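Local coordinates for periplasmic sugar-binding protein (Chloroflexus aurantiacus, PDB 4RXU) that binds beta-D-glucose and probably hands it to an ABC-type sugar transporter as its periplasmic solute-binding protein, at residues A[134-139]-A[172-177]; A[140-145]-A[294-299]. One frame throughout, in Å; residues are numbered along the deposited sequence.

After strand 129-133 the chain enters helix 135-148, which supplies one half of both contacts: its start, 134-139, belongs to interaction 1 and its next turns, 140-145, to interaction 2. Helix 167-185 follows, and its segment 172-177 closes interaction 1 with 32 intervening residues, which include strand 155-159. Interaction 2 closes far later, when strand 295-298 packs against the same helix with 148 residues between. Because the segments alternate along the chain, the two contacts cross. Together they fix helix 135-148 between helix 167-185 and a strand paired antiparallel with 332-343; Phe172 and Lys298, one from each contact, both line the glucose pocket.

Interaction 1 of 2, residues A[134-139]-A[172-177]; sequences DSIAVG and FFEGAW
Gly139 and Gly175 bring two helices together almost backbone to backbone. The axes of 135-139 and 172-177 approach to 6.5 Å and cross at -49°, and the CA atoms of Gly139 and Ala176 are only 4.2 Å apart. A CB on either glycine would collide with a carbonyl oxygen of the other helix, Phe172 O or Ile136 O. In that space weak CA-H...O contacts form: Gly175 CA lies 3.4 Å from Ile136 O, with an angle of 151° at the hydrogen, and Gly139 CA approaches Phe172 O to 3.3 Å.

Apolar and aromatic packing closes the side nearer the sugar. With CG of Phe172 anti to its carbonyl carbon (chi1 -59°), the ring reaches across to the first turn of helix 135-148. Its CD1 edge meets Ser135 O in the ring plane at 3.4 Å, CE1 touches Ser135 OG at 3.5 Å, and Val138 CB sits obliquely 3.8 Å from CD1. Replacing this phenylalanine by an alanine removes the ring, which is likely to leave Ser135 and Val138 without its cover and to open a gap in the wall of the glucose pocket. Elsewhere, Ile136 CD1 rests against the extended Glu174 chain, 3.8 Å from CD.

Polar bonds run within or beyond each helix: Glu174 OE2 forms a salt bridge with Lys178, and Asp134 is the N-cap of helix 135-148, its OD1 accepting from Ala137 N, which approaches from above the carboxylate plane.

This is a glycine-mediated close helix crossing within a type I periplasmic binding protein fold, set beside the cleft where Phe172 touches the bound glucose together with the other pocket residues.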
loop_
_atom_site.group_PDB
_atom_site.type_symbol
_atom_site.label_atom_id
_atom_site.label_comp_id
_atom_site.label_asym_id
_atom_site.label_seq_id
_atom_site.Cartn_x
_atom_site.Cartn_y
_atom_site.Cartn_z
ATOM N N ASP A 134 -0.759 9.344 0.839
ATOM C CA ASP A 134 -2.218 9.547 0.928
ATOM C C ASP A 134 -2.926 8.269 0.450
ATOM O O ASP A 134 -3.239 8.111 -0.728
ATOM C CB ASP A 134 -2.615 10.731 0.054
ATOM C CG ASP A 134 -4.080 11.136 0.203
ATOM O OD1 ASP A 134 -4.915 10.336 0.683
ATOM O OD2 ASP A 134 -4.413 12.286 -0.190
ATOM N N SER A 135 -3.153 7.337 1.368
ATOM C CA SER A 135 -3.689 6.020 1.006
ATOM C C SER A 135 -5.130 6.018 0.502
ATOM O O SER A 135 -5.488 5.199 -0.365
ATOM C CB SER A 135 -3.566 5.030 2.156
ATOM O OG SER A 135 -2.209 4.776 2.472
ATOM N N ILE A 136 -5.954 6.914 1.037
ATOM C CA ILE A 136 -7.320 7.041 0.510
ATOM C C ILE A 136 -7.255 7.416 -0.990
ATOM O O ILE A 136 -7.992 6.861 -1.833
ATOM C CB ILE A 136 -8.131 8.069 1.324
ATOM C CG1 ILE A 136 -8.469 7.516 2.731
ATOM C CG2 ILE A 136 -9.418 8.510 0.607
ATOM C CD1 ILE A 136 -9.525 6.423 2.773
ATOM N N ALA A 137 -6.383 8.364 -1.309
ATOM C CA ALA A 137 -6.212 8.790 -2.685
ATOM C C ALA A 137 -5.684 7.652 -3.563
ATOM O O ALA A 137 -6.073 7.558 -4.712
ATOM C CB ALA A 137 -5.292 10.005 -2.769
ATOM N N VAL A 138 -4.807 6.788 -3.036
ATOM C CA VAL A 138 -4.398 5.601 -3.815
ATOM C C VAL A 138 -5.633 4.792 -4.271
ATOM O O VAL A 138 -5.790 4.471 -5.463
ATOM C CB VAL A 138 -3.481 4.671 -3.004
ATOM C CG1 VAL A 138 -3.203 3.392 -3.762
ATOM C CG2 VAL A 138 -2.195 5.384 -2.653
ATOM N N GLY A 139 -6.512 4.451 -3.330
ATOM C CA GLY A 139 -7.679 3.627 -3.688
ATOM C C GLY A 139 -8.623 4.359 -4.616
ATOM O O GLY A 139 -9.148 3.774 -5.529
ATOM N N PHE A 172 -6.990 1.753 1.423
ATOM C CA PHE A 172 -7.028 1.600 -0.021
ATOM C C PHE A 172 -8.417 1.127 -0.445
ATOM O O PHE A 172 -8.945 1.553 -1.460
ATOM C CB PHE A 172 -6.027 0.571 -0.516
ATOM C CG PHE A 172 -4.595 0.857 -0.180
ATOM C CD1 PHE A 172 -4.034 2.131 -0.250
ATOM C CD2 PHE A 172 -3.783 -0.203 0.152
ATOM C CE1 PHE A 172 -2.690 2.332 0.070
ATOM C CE2 PHE A 172 -2.454 -0.011 0.442
ATOM C CZ PHE A 172 -1.902 1.250 0.409
ATOM N N PHE A 173 -8.988 0.198 0.317
ATOM C CA PHE A 173 -10.287 -0.314 -0.055
ATOM C C PHE A 173 -11.350 0.794 0.078
ATOM O O PHE A 173 -12.227 0.949 -0.791
ATOM C CB PHE A 173 -10.710 -1.511 0.767
ATOM C CG PHE A 173 -11.975 -2.107 0.268
ATOM C CD1 PHE A 173 -11.975 -2.936 -0.836
ATOM C CD2 PHE A 173 -13.186 -1.733 0.837
ATOM C CE1 PHE A 173 -13.173 -3.428 -1.336
ATOM C CE2 PHE A 173 -14.361 -2.222 0.360
ATOM C CZ PHE A 173 -14.361 -3.043 -0.741
ATOM N N GLU A 174 -11.299 1.539 1.172
ATOM C CA GLU A 174 -12.277 2.608 1.364
ATOM C C GLU A 174 -12.201 3.613 0.208
ATOM O O GLU A 174 -13.222 4.050 -0.308
ATOM C CB GLU A 174 -12.058 3.330 2.700
ATOM C CG GLU A 174 -13.010 4.512 2.898
ATOM C CD GLU A 174 -12.807 5.257 4.205
ATOM O OE1 GLU A 174 -12.119 4.743 5.120
ATOM O OE2 GLU A 174 -13.367 6.365 4.330
ATOM N N GLY A 175 -10.993 4.049 -0.132
ATOM C CA GLY A 175 -10.829 5.057 -1.179
ATOM C C GLY A 175 -11.440 4.584 -2.491
ATOM O O GLY A 175 -12.147 5.345 -3.237
ATOM N N ALA A 176 -11.213 3.306 -2.774
ATOM C CA ALA A 176 -11.782 2.707 -3.994
ATOM C C ALA A 176 -13.293 2.559 -3.917
ATOM O O ALA A 176 -14.019 2.861 -4.865
ATOM C CB ALA A 176 -11.141 1.350 -4.268
ATOM N N TRP A 177 -13.767 2.069 -2.781
ATOM C CA TRP A 177 -15.195 1.818 -2.597
ATOM C C TRP A 177 -16.003 3.093 -2.775
ATOM O O TRP A 177 -17.115 3.083 -3.324
ATOM C CB TRP A 177 -15.460 1.266 -1.200
ATOM C CG TRP A 177 -16.902 0.893 -0.963
ATOM C CD1 TRP A 177 -17.805 1.581 -0.215
ATOM C CD2 TRP A 177 -17.599 -0.256 -1.497
ATOM N NE1 TRP A 177 -19.023 0.929 -0.238
ATOM C CE2 TRP A 177 -18.916 -0.211 -0.997
ATOM C CE3 TRP A 177 -17.225 -1.334 -2.316
ATOM C CZ2 TRP A 177 -19.875 -1.197 -1.313
ATOM C CZ3 TRP A 177 -18.166 -2.318 -2.621
ATOM C CH2 TRP A 177 -19.477 -2.239 -2.122
#

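Interaction 2 of 2, residues A[140-145]-A[294-299]; sequences AQQAQY and MTVFKD. With BGC (beta-D-glucopyranose), chain C.
Met294 packs its side chain against Tyr145, the two running alongside in opposing senses. Its CG stands over one face of the tyrosine ring, 4.1 Å from the centroid and 19° off the normal, which satisfies the geometry of a CH-pi contact. Bends in the methionine at chi2 (88°) and chi3 (94°) then fold the thioether back to the helix, so that CE lies 3.5 Å from Gln141 O and 3.7 Å from Gln142 CA.

Aliphatic contact continues one turn earlier on the helix. Val296 CG2 lies 4.0 Å from Gln142 CG and 4.1 Å from Gln141 CB, and both glutamines meet the valine at about a right angle. Gln142 touches through its aliphatic CG; Gln141 offers CB and also its amide OE1, beside the valine methyls. The amide ends are bound elsewhere: Gln141 bonds to Thr342 OG1 and Val340 O on strand 332-343, and Gln142 NE2 to the backbone carbonyls of Gly276 and Pro251.

Polar bonding to the ligand comes from Lys298, two residues beyond Val296. Its NZ donates to O2 of the bound glucose at 2.9 Å and to O3 at 3.0 Å, and also bonds to Gln277 OE1, so three oxygens surround NZ.

The chemistry is therefore divided by position. Between helix and strand the interface is made by dispersion, whereas the side-chain hydrogen bonds of Gln141, Gln142 and Lys298 go to partners outside it, the sugar among them. Sharing of two adjacent hydroxyls by one lysine nitrogen is consistent with recognition of their relative placement on the pyranose ring.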
loop_
_atom_site.group_PDB
_atom_site.type_symbol
_atom_site.label_atom_id
_atom_site.label_comp_id
_atom_site.label_asym_id
_atom_site.label_seq_id
_atom_site.Cartn_x
_atom_site.Cartn_y
_atom_site.Cartn_z
ATOM N N ALA A 140 -8.838 5.646 -4.344
ATOM C CA ALA A 140 -9.693 6.490 -5.197
ATOM C C ALA A 140 -9.145 6.513 -6.614
ATOM O O ALA A 140 -9.904 6.354 -7.565
ATOM C CB ALA A 140 -9.818 7.898 -4.644
ATOM N N GLN A 141 -7.831 6.674 -6.758
ATOM C CA GLN A 141 -7.231 6.715 -8.079
ATOM C C GLN A 141 -7.335 5.381 -8.801
ATOM O O GLN A 141 -7.559 5.315 -10.003
ATOM C CB GLN A 141 -5.783 7.156 -8.005
ATOM C CG GLN A 141 -5.640 8.641 -7.761
ATOM C CD GLN A 141 -4.185 9.084 -7.757
ATOM O OE1 GLN A 141 -3.358 8.480 -8.402
ATOM N NE2 GLN A 141 -3.893 10.147 -7.066
ATOM N N GLN A 142 -7.162 4.298 -8.063
ATOM C CA GLN A 142 -7.336 2.983 -8.658
ATOM C C GLN A 142 -8.757 2.844 -9.210
ATOM O O GLN A 142 -8.976 2.462 -10.367
ATOM C CB GLN A 142 -7.035 1.893 -7.636
ATOM C CG GLN A 142 -5.579 1.813 -7.250
ATOM C CD GLN A 142 -5.328 0.872 -6.124
ATOM O OE1 GLN A 142 -6.199 0.639 -5.301
ATOM N NE2 GLN A 142 -4.130 0.326 -6.071
ATOM N N ALA A 143 -9.728 3.115 -8.354
ATOM C CA ALA A 143 -11.120 2.997 -8.782
ATOM C C ALA A 143 -11.493 3.956 -9.915
ATOM O O ALA A 143 -12.225 3.588 -10.843
ATOM C CB ALA A 143 -12.047 3.201 -7.602
ATOM N N GLN A 144 -11.004 5.186 -9.821
ATOM C CA GLN A 144 -11.326 6.207 -10.810
ATOM C C GLN A 144 -10.824 5.790 -12.201
ATOM O O GLN A 144 -11.511 5.993 -13.189
ATOM C CB GLN A 144 -10.781 7.576 -10.387
ATOM C CG GLN A 144 -11.338 8.712 -11.222
ATOM C CD GLN A 144 -12.824 8.883 -10.997
ATOM O OE1 GLN A 144 -13.263 9.087 -9.868
ATOM N NE2 GLN A 144 -13.603 8.773 -12.063
ATOM N N TYR A 145 -9.658 5.152 -12.256
ATOM C CA TYR A 145 -9.131 4.635 -13.516
ATOM C C TYR A 145 -10.119 3.634 -14.132
ATOM O O TYR A 145 -10.441 3.707 -15.317
ATOM C CB TYR A 145 -7.738 3.993 -13.345
ATOM C CG TYR A 145 -7.233 3.481 -14.665
ATOM C CD1 TYR A 145 -7.591 2.209 -15.109
ATOM C CD2 TYR A 145 -6.453 4.277 -15.490
ATOM C CE1 TYR A 145 -7.180 1.731 -16.341
ATOM C CE2 TYR A 145 -6.024 3.814 -16.725
ATOM C CZ TYR A 145 -6.389 2.549 -17.138
ATOM O OH TYR A 145 -5.983 2.093 -18.355
ATOM N N MET A 294 -2.413 0.357 -15.131
ATOM C CA MET A 294 -1.896 1.485 -14.387
ATOM C C MET A 294 -1.278 1.044 -13.101
ATOM O O MET A 294 -1.542 -0.041 -12.611
ATOM C CB MET A 294 -2.992 2.504 -14.058
ATOM C CG MET A 294 -4.064 1.996 -13.093
ATOM S SD MET A 294 -3.726 2.219 -11.275
ATOM C CE MET A 294 -4.581 3.791 -11.031
ATOM N N THR A 295 -0.457 1.933 -12.552
ATOM C CA THR A 295 0.006 1.796 -11.187
ATOM C C THR A 295 -0.047 3.174 -10.519
ATOM O O THR A 295 0.176 4.204 -11.146
ATOM C CB THR A 295 1.437 1.188 -11.083
ATOM O OG1 THR A 295 1.734 0.828 -9.724
ATOM C CG2 THR A 295 2.496 2.162 -11.600
ATOM N N VAL A 296 -0.327 3.176 -9.227
ATOM C CA VAL A 296 -0.227 4.379 -8.421
ATOM C C VAL A 296 1.214 4.499 -7.914
ATOM O O VAL A 296 1.711 3.642 -7.181
ATOM C CB VAL A 296 -1.255 4.459 -7.278
ATOM C CG1 VAL A 296 -1.026 5.736 -6.492
ATOM C CG2 VAL A 296 -2.677 4.433 -7.839
ATOM N N PHE A 297 1.889 5.561 -8.352
ATOM C CA PHE A 297 3.284 5.810 -7.997
ATOM C C PHE A 297 3.318 6.539 -6.671
ATOM O O PHE A 297 2.716 7.590 -6.530
ATOM C CB PHE A 297 3.946 6.674 -9.077
ATOM C CG PHE A 297 5.309 7.217 -8.709
ATOM C CD1 PHE A 297 6.303 6.374 -8.219
ATOM C CD2 PHE A 297 5.601 8.568 -8.855
ATOM C CE1 PHE A 297 7.547 6.874 -7.890
ATOM C CE2 PHE A 297 6.858 9.066 -8.527
ATOM C CZ PHE A 297 7.819 8.216 -8.034
ATOM N N LYS A 298 4.035 5.959 -5.714
ATOM C CA LYS A 298 4.244 6.516 -4.383
ATOM C C LYS A 298 5.749 6.731 -4.220
ATOM O O LYS A 298 6.505 5.762 -4.171
ATOM C CB LYS A 298 3.681 5.568 -3.314
ATOM C CG LYS A 298 2.285 5.033 -3.642
ATOM C CD LYS A 298 1.504 4.476 -2.478
ATOM C CE LYS A 298 2.259 3.380 -1.763
ATOM N NZ LYS A 298 1.341 2.706 -0.801
ATOM N N ASP A 299 6.186 7.988 -4.228
ATOM C CA ASP A 299 7.605 8.276 -4.300
ATOM C C ASP A 299 8.253 7.986 -2.956
ATOM O O ASP A 299 8.244 8.807 -2.050
ATOM C CB ASP A 299 7.830 9.725 -4.759
ATOM C CG ASP A 299 9.255 10.011 -5.155
ATOM O OD1 ASP A 299 10.175 9.286 -4.691
ATOM O OD2 ASP A 299 9.448 10.968 -5.938
HETATM C C2 BGC C . 2.024 -0.447 1.326
HETATM C C3 BGC C . 1.985 -0.799 -0.148
HETATM C C4 BGC C . 2.432 -2.241 -0.331
HETATM C C5 BGC C . 1.642 -3.185 0.576
HETATM C C6 BGC C . 2.152 -4.608 0.559
HETATM C C1 BGC C . 1.067 -1.434 1.974
HETATM O O1 BGC C . 0.787 -1.119 3.306
HETATM O O2 BGC C . 1.599 0.908 1.503
HETATM O O3 BGC C . 2.850 0.099 -0.838
HETATM O O4 BGC C . 2.140 -2.639 -1.685
HETATM O O5 BGC C . 1.672 -2.726 1.914
HETATM O O6 BGC C . 3.566 -4.671 0.765
#